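Local coordinates for SaTIE-TED (Staphylococcus aureus, PDB 6FX6), which is a surface-protein thioester domain of unknown function, whose internal thioester, as in related bacterial domains, probably forms covalent bonds with host targets, at residues Arg138-Lys149 with Leu229-Ile238. Residues are numbered along the deposited sequence; the frame is centred on the assembly and turned at random.
Sequences RASFHKQKKPIK and LDSWLTLQVI
L229 lies beside the guanidinium of R138, with its carbonyl oxygen over one face of that group. The NH1 of R138 comes 3.7 Å from the CA of L229, while R138 NH2 hydrogen-bonds to A135 O. D230 OD2 is hydrogen-bonded to H199 ND1. S231 takes a nearly straight bond on its hydroxyl: A139 N lies 2.9 Å from S231 OG, at 176° at the hydrogen.

W232 is gripped twice by the turns ahead of strand 145-149. Its N donates to H142 ND1 (3.1 Å), in the plane of the imidazole, and its O accepts from K143 N. H142 has CG anti to its own N (chi1 -175°), which carries the ring across to this backbone. The same imidazole points an edge at the indole face, a T-shaped pair with planes at 71°. K143 CG and R138 CD lie over opposite faces of the imidazole. K143 CA sits over the six-membered ring of W232, 3.5 Å from its centroid, as a CH-pi contact.

L233 reaches F141 with one methyl: its CD1 is 3.4 Å from F141 CD1. From T234 on, the pairing is regular. T234 N bonds to Q144 O and T234 O to K146 N. The T234 hydroxyl meets T197 and a water that K145 NZ touches weakly. L235 CB packs on I148 CG2 at 3.9 Å, on the face shared with K146 and V237, where both L235 and I148 also touch V186. Q236 bonds through N to K146 O and through O to I148 N; its amide NE2 lies against K145 CD. V237 lies opposite I148 in the register, while its own backbone bonds to D194. I238 N bonds to I148 O, and the pairing runs on to V150; I238 CD1 touches P147 CB.

This is parallel beta pairing at the edge of a four-stranded mixed sheet, where strand 231-238 runs parallel to edge strand 145-149 and antiparallel to 195-201.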
loop_
_atom_site.group_PDB
_atom_site.type_symbol
_atom_site.label_atom_id
_atom_site.label_comp_id
_atom_site.label_asym_id
_atom_site.label_seq_id
_atom_site.Cartn_x
_atom_site.Cartn_y
_atom_site.Cartn_z
ATOM N N ARG A 138 10.545 11.665 3.149
ATOM C CA ARG A 138 11.282 11.798 1.897
ATOM C C ARG A 138 12.743 12.105 2.189
ATOM O O ARG A 138 13.077 12.654 3.243
ATOM C CB ARG A 138 10.669 12.912 1.040
ATOM C CG ARG A 138 9.229 12.649 0.606
ATOM C CD ARG A 138 9.155 11.546 -0.441
ATOM N NE ARG A 138 7.782 11.258 -0.867
ATOM C CZ ARG A 138 6.919 10.453 -0.235
ATOM N NH1 ARG A 138 5.705 10.279 -0.741
ATOM N NH2 ARG A 138 7.241 9.825 0.894
ATOM N N ALA A 139 13.612 11.731 1.251
ATOM C CA ALA A 139 15.044 12.023 1.344
ATOM C C ALA A 139 15.324 13.518 1.483
ATOM O O ALA A 139 14.512 14.351 1.078
ATOM C CB ALA A 139 15.770 11.470 0.134
ATOM N N SER A 140 16.472 13.859 2.065
ATOM C CA SER A 140 16.850 15.267 2.269
ATOM C C SER A 140 17.102 16.008 0.949
ATOM O O SER A 140 16.972 17.228 0.885
ATOM C CB SER A 140 18.086 15.365 3.161
ATOM O OG SER A 140 19.192 14.699 2.572
ATOM N N PHE A 141 17.461 15.266 -0.097
ATOM C CA PHE A 141 17.657 15.841 -1.438
ATOM C C PHE A 141 16.407 15.775 -2.337
ATOM O O PHE A 141 16.494 16.029 -3.535
ATOM C CB PHE A 141 18.891 15.224 -2.124
ATOM C CG PHE A 141 18.913 13.711 -2.139
ATOM C CD1 PHE A 141 18.043 12.985 -2.948
ATOM C CD2 PHE A 141 19.829 13.010 -1.351
ATOM C CE1 PHE A 141 18.074 11.596 -2.957
ATOM C CE2 PHE A 141 19.865 11.623 -1.364
ATOM C CZ PHE A 141 18.985 10.915 -2.170
ATOM N N HIS A 142 15.250 15.465 -1.754
ATOM C CA HIS A 142 13.981 15.356 -2.485
ATOM C C HIS A 142 13.628 16.659 -3.200
ATOM O O HIS A 142 13.674 17.726 -2.603
ATOM C CB HIS A 142 12.858 14.971 -1.516
ATOM C CG HIS A 142 11.537 14.726 -2.170
ATOM N ND1 HIS A 142 11.393 13.901 -3.261
ATOM C CD2 HIS A 142 10.295 15.167 -1.864
ATOM C CE1 HIS A 142 10.119 13.849 -3.608
ATOM N NE2 HIS A 142 9.432 14.611 -2.777
ATOM N N LYS A 143 13.302 16.541 -4.484
ATOM C CA LYS A 143 12.987 17.669 -5.379
ATOM C C LYS A 143 14.158 18.593 -5.756
ATOM O O LYS A 143 13.939 19.571 -6.464
ATOM C CB LYS A 143 11.838 18.545 -4.845
ATOM C CG LYS A 143 10.576 17.822 -4.420
ATOM C CD LYS A 143 9.495 18.845 -4.106
ATOM C CE LYS A 143 8.379 18.279 -3.251
ATOM N NZ LYS A 143 7.515 19.368 -2.710
ATOM N N GLN A 144 15.381 18.301 -5.311
ATOM C CA GLN A 144 16.512 19.191 -5.574
ATOM C C GLN A 144 17.116 18.926 -6.955
ATOM O O GLN A 144 16.944 17.844 -7.535
ATOM C CB GLN A 144 17.577 19.074 -4.478
ATOM C CG GLN A 144 17.091 19.592 -3.128
ATOM C CD GLN A 144 18.192 19.726 -2.086
ATOM O OE1 GLN A 144 19.144 18.941 -2.050
ATOM N NE2 GLN A 144 18.057 20.725 -1.219
ATOM N N LYS A 145 17.796 19.949 -7.468
ATOM C CA LYS A 145 18.562 19.880 -8.700
ATOM C C LYS A 145 20.030 19.996 -8.332
ATOM O O LYS A 145 20.414 20.930 -7.632
ATOM C CB LYS A 145 18.180 21.023 -9.638
ATOM C CG LYS A 145 16.760 20.944 -10.176
ATOM C CD LYS A 145 16.444 22.142 -11.060
ATOM C CE LYS A 145 14.986 22.166 -11.501
ATOM N NZ LYS A 145 14.690 21.145 -12.546
ATOM N N LYS A 146 20.840 19.049 -8.799
ATOM C CA LYS A 146 22.268 18.999 -8.480
ATOM C C LYS A 146 23.066 18.918 -9.772
ATOM O O LYS A 146 22.723 18.114 -10.635
ATOM C CB LYS A 146 22.585 17.754 -7.659
ATOM C CG LYS A 146 21.792 17.590 -6.372
ATOM C CD LYS A 146 22.289 18.497 -5.264
ATOM C CE LYS A 146 21.833 17.977 -3.910
ATOM N NZ LYS A 146 21.977 19.011 -2.854
ATOM N N PRO A 147 24.133 19.737 -9.914
ATOM C CA PRO A 147 24.999 19.600 -11.084
ATOM C C PRO A 147 25.920 18.387 -10.968
ATOM O O PRO A 147 26.355 18.043 -9.871
ATOM C CB PRO A 147 25.816 20.891 -11.065
ATOM C CG PRO A 147 25.908 21.234 -9.620
ATOM C CD PRO A 147 24.591 20.823 -9.026
ATOM N N ILE A 148 26.193 17.746 -12.098
ATOM C CA ILE A 148 27.122 16.619 -12.157
ATOM C C ILE A 148 27.791 16.597 -13.535
ATOM O O ILE A 148 27.115 16.737 -14.557
ATOM C CB ILE A 148 26.408 15.276 -11.837
ATOM C CG1 ILE A 148 27.428 14.147 -11.639
ATOM C CG2 ILE A 148 25.386 14.903 -12.913
ATOM C CD1 ILE A 148 26.821 12.850 -11.161
ATOM N N LYS A 149 29.114 16.451 -13.554
ATOM C CA LYS A 149 29.861 16.368 -14.812
ATOM C C LYS A 149 29.824 14.950 -15.359
ATOM O O LYS A 149 29.860 13.986 -14.589
ATOM C CB LYS A 149 31.311 16.814 -14.620
ATOM C CG LYS A 149 31.431 18.249 -14.134
ATOM C CD LYS A 149 32.734 18.902 -14.557
ATOM C CE LYS A 149 32.715 20.388 -14.231
ATOM N NZ LYS A 149 33.923 21.087 -14.745
ATOM N N LEU A 229 5.500 6.718 -4.283
ATOM C CA LEU A 229 5.987 7.417 -3.089
ATOM C C LEU A 229 7.503 7.606 -3.146
ATOM O O LEU A 229 8.223 7.266 -2.204
ATOM C CB LEU A 229 5.575 6.669 -1.813
ATOM C CG LEU A 229 4.091 6.339 -1.656
ATOM C CD1 LEU A 229 3.882 5.550 -0.378
ATOM C CD2 LEU A 229 3.222 7.587 -1.654
ATOM N N ASP A 230 7.969 8.134 -4.275
ATOM C CA ASP A 230 9.401 8.255 -4.536
ATOM C C ASP A 230 9.993 9.543 -3.999
ATOM O O ASP A 230 9.378 10.601 -4.081
ATOM C CB ASP A 230 9.724 8.121 -6.030
ATOM C CG ASP A 230 9.092 9.197 -6.882
ATOM O OD1 ASP A 230 7.870 9.405 -6.756
ATOM O OD2 ASP A 230 9.799 9.812 -7.709
ATOM N N SER A 231 11.190 9.435 -3.432
ATOM C CA SER A 231 12.086 10.575 -3.327
ATOM C C SER A 231 12.727 10.693 -4.696
ATOM O O SER A 231 13.082 9.675 -5.285
ATOM C CB SER A 231 13.147 10.353 -2.254
ATOM O OG SER A 231 12.541 10.237 -0.984
ATOM N N TRP A 232 12.847 11.915 -5.218
ATOM C CA TRP A 232 13.494 12.131 -6.504
ATOM C C TRP A 232 14.471 13.295 -6.505
ATOM O O TRP A 232 14.355 14.253 -5.729
ATOM C CB TRP A 232 12.468 12.276 -7.643
ATOM C CG TRP A 232 11.512 13.431 -7.536
ATOM C CD1 TRP A 232 10.239 13.389 -7.046
ATOM C CD2 TRP A 232 11.729 14.783 -7.967
ATOM N NE1 TRP A 232 9.656 14.626 -7.125
ATOM C CE2 TRP A 232 10.546 15.504 -7.684
ATOM C CE3 TRP A 232 12.809 15.457 -8.551
ATOM C CZ2 TRP A 232 10.409 16.872 -7.971
ATOM C CZ3 TRP A 232 12.674 16.827 -8.837
ATOM C CH2 TRP A 232 11.478 17.514 -8.549
ATOM N N LEU A 233 15.422 13.185 -7.422
ATOM C CA LEU A 233 16.535 14.106 -7.550
ATOM C C LEU A 233 16.815 14.284 -9.030
ATOM O O LEU A 233 16.939 13.288 -9.762
ATOM C CB LEU A 233 17.743 13.501 -6.840
ATOM C CG LEU A 233 19.121 14.162 -6.914
ATOM C CD1 LEU A 233 19.898 13.895 -5.634
ATOM C CD2 LEU A 233 19.917 13.674 -8.108
ATOM N N THR A 234 16.921 15.538 -9.472
ATOM C CA THR A 234 17.206 15.841 -10.871
ATOM C C THR A 234 18.665 16.242 -11.019
ATOM O O THR A 234 19.119 17.184 -10.376
ATOM C CB THR A 234 16.276 16.948 -11.404
ATOM O OG1 THR A 234 14.922 16.489 -11.335
ATOM C CG2 THR A 234 16.601 17.299 -12.865
ATOM N N LEU A 235 19.396 15.516 -11.863
ATOM C CA LEU A 235 20.782 15.853 -12.175
ATOM C C LEU A 235 20.834 16.807 -13.357
ATOM O O LEU A 235 20.171 16.570 -14.361
ATOM C CB LEU A 235 21.565 14.604 -12.538
ATOM C CG LEU A 235 21.587 13.456 -11.527
ATOM C CD1 LEU A 235 22.187 12.212 -12.167
ATOM C CD2 LEU A 235 22.358 13.840 -10.276
ATOM N N GLN A 236 21.615 17.877 -13.231
ATOM C CA GLN A 236 21.900 18.775 -14.345
ATOM C C GLN A 236 23.225 18.301 -14.939
ATOM O O GLN A 236 24.293 18.558 -14.379
ATOM C CB GLN A 236 21.987 20.226 -13.869
ATOM C CG GLN A 236 20.693 20.770 -13.275
ATOM C CD GLN A 236 20.837 22.170 -12.682
ATOM O OE1 GLN A 236 21.911 22.563 -12.216
ATOM N NE2 GLN A 236 19.741 22.925 -12.685
ATOM N N VAL A 237 23.147 17.593 -16.065
ATOM C CA VAL A 237 24.302 16.876 -16.610
ATOM C C VAL A 237 25.140 17.852 -17.434
ATOM O O VAL A 237 24.667 18.374 -18.440
ATOM C CB VAL A 237 23.879 15.658 -17.464
ATOM C CG1 VAL A 237 25.095 14.824 -17.851
ATOM C CG2 VAL A 237 22.873 14.797 -16.701
ATOM N N ILE A 238 26.375 18.088 -16.987
ATOM C CA ILE A 238 27.285 19.051 -17.616
ATOM C C ILE A 238 28.135 18.319 -18.652
ATOM O O ILE A 238 28.906 17.428 -18.303
ATOM C CB ILE A 238 28.190 19.742 -16.569
ATOM C CG1 ILE A 238 27.331 20.565 -15.600
ATOM C CG2 ILE A 238 29.228 20.640 -17.248
ATOM C CD1 ILE A 238 28.048 20.971 -14.331
HETATM O O HOH W 1 13.008 18.208 -11.972
#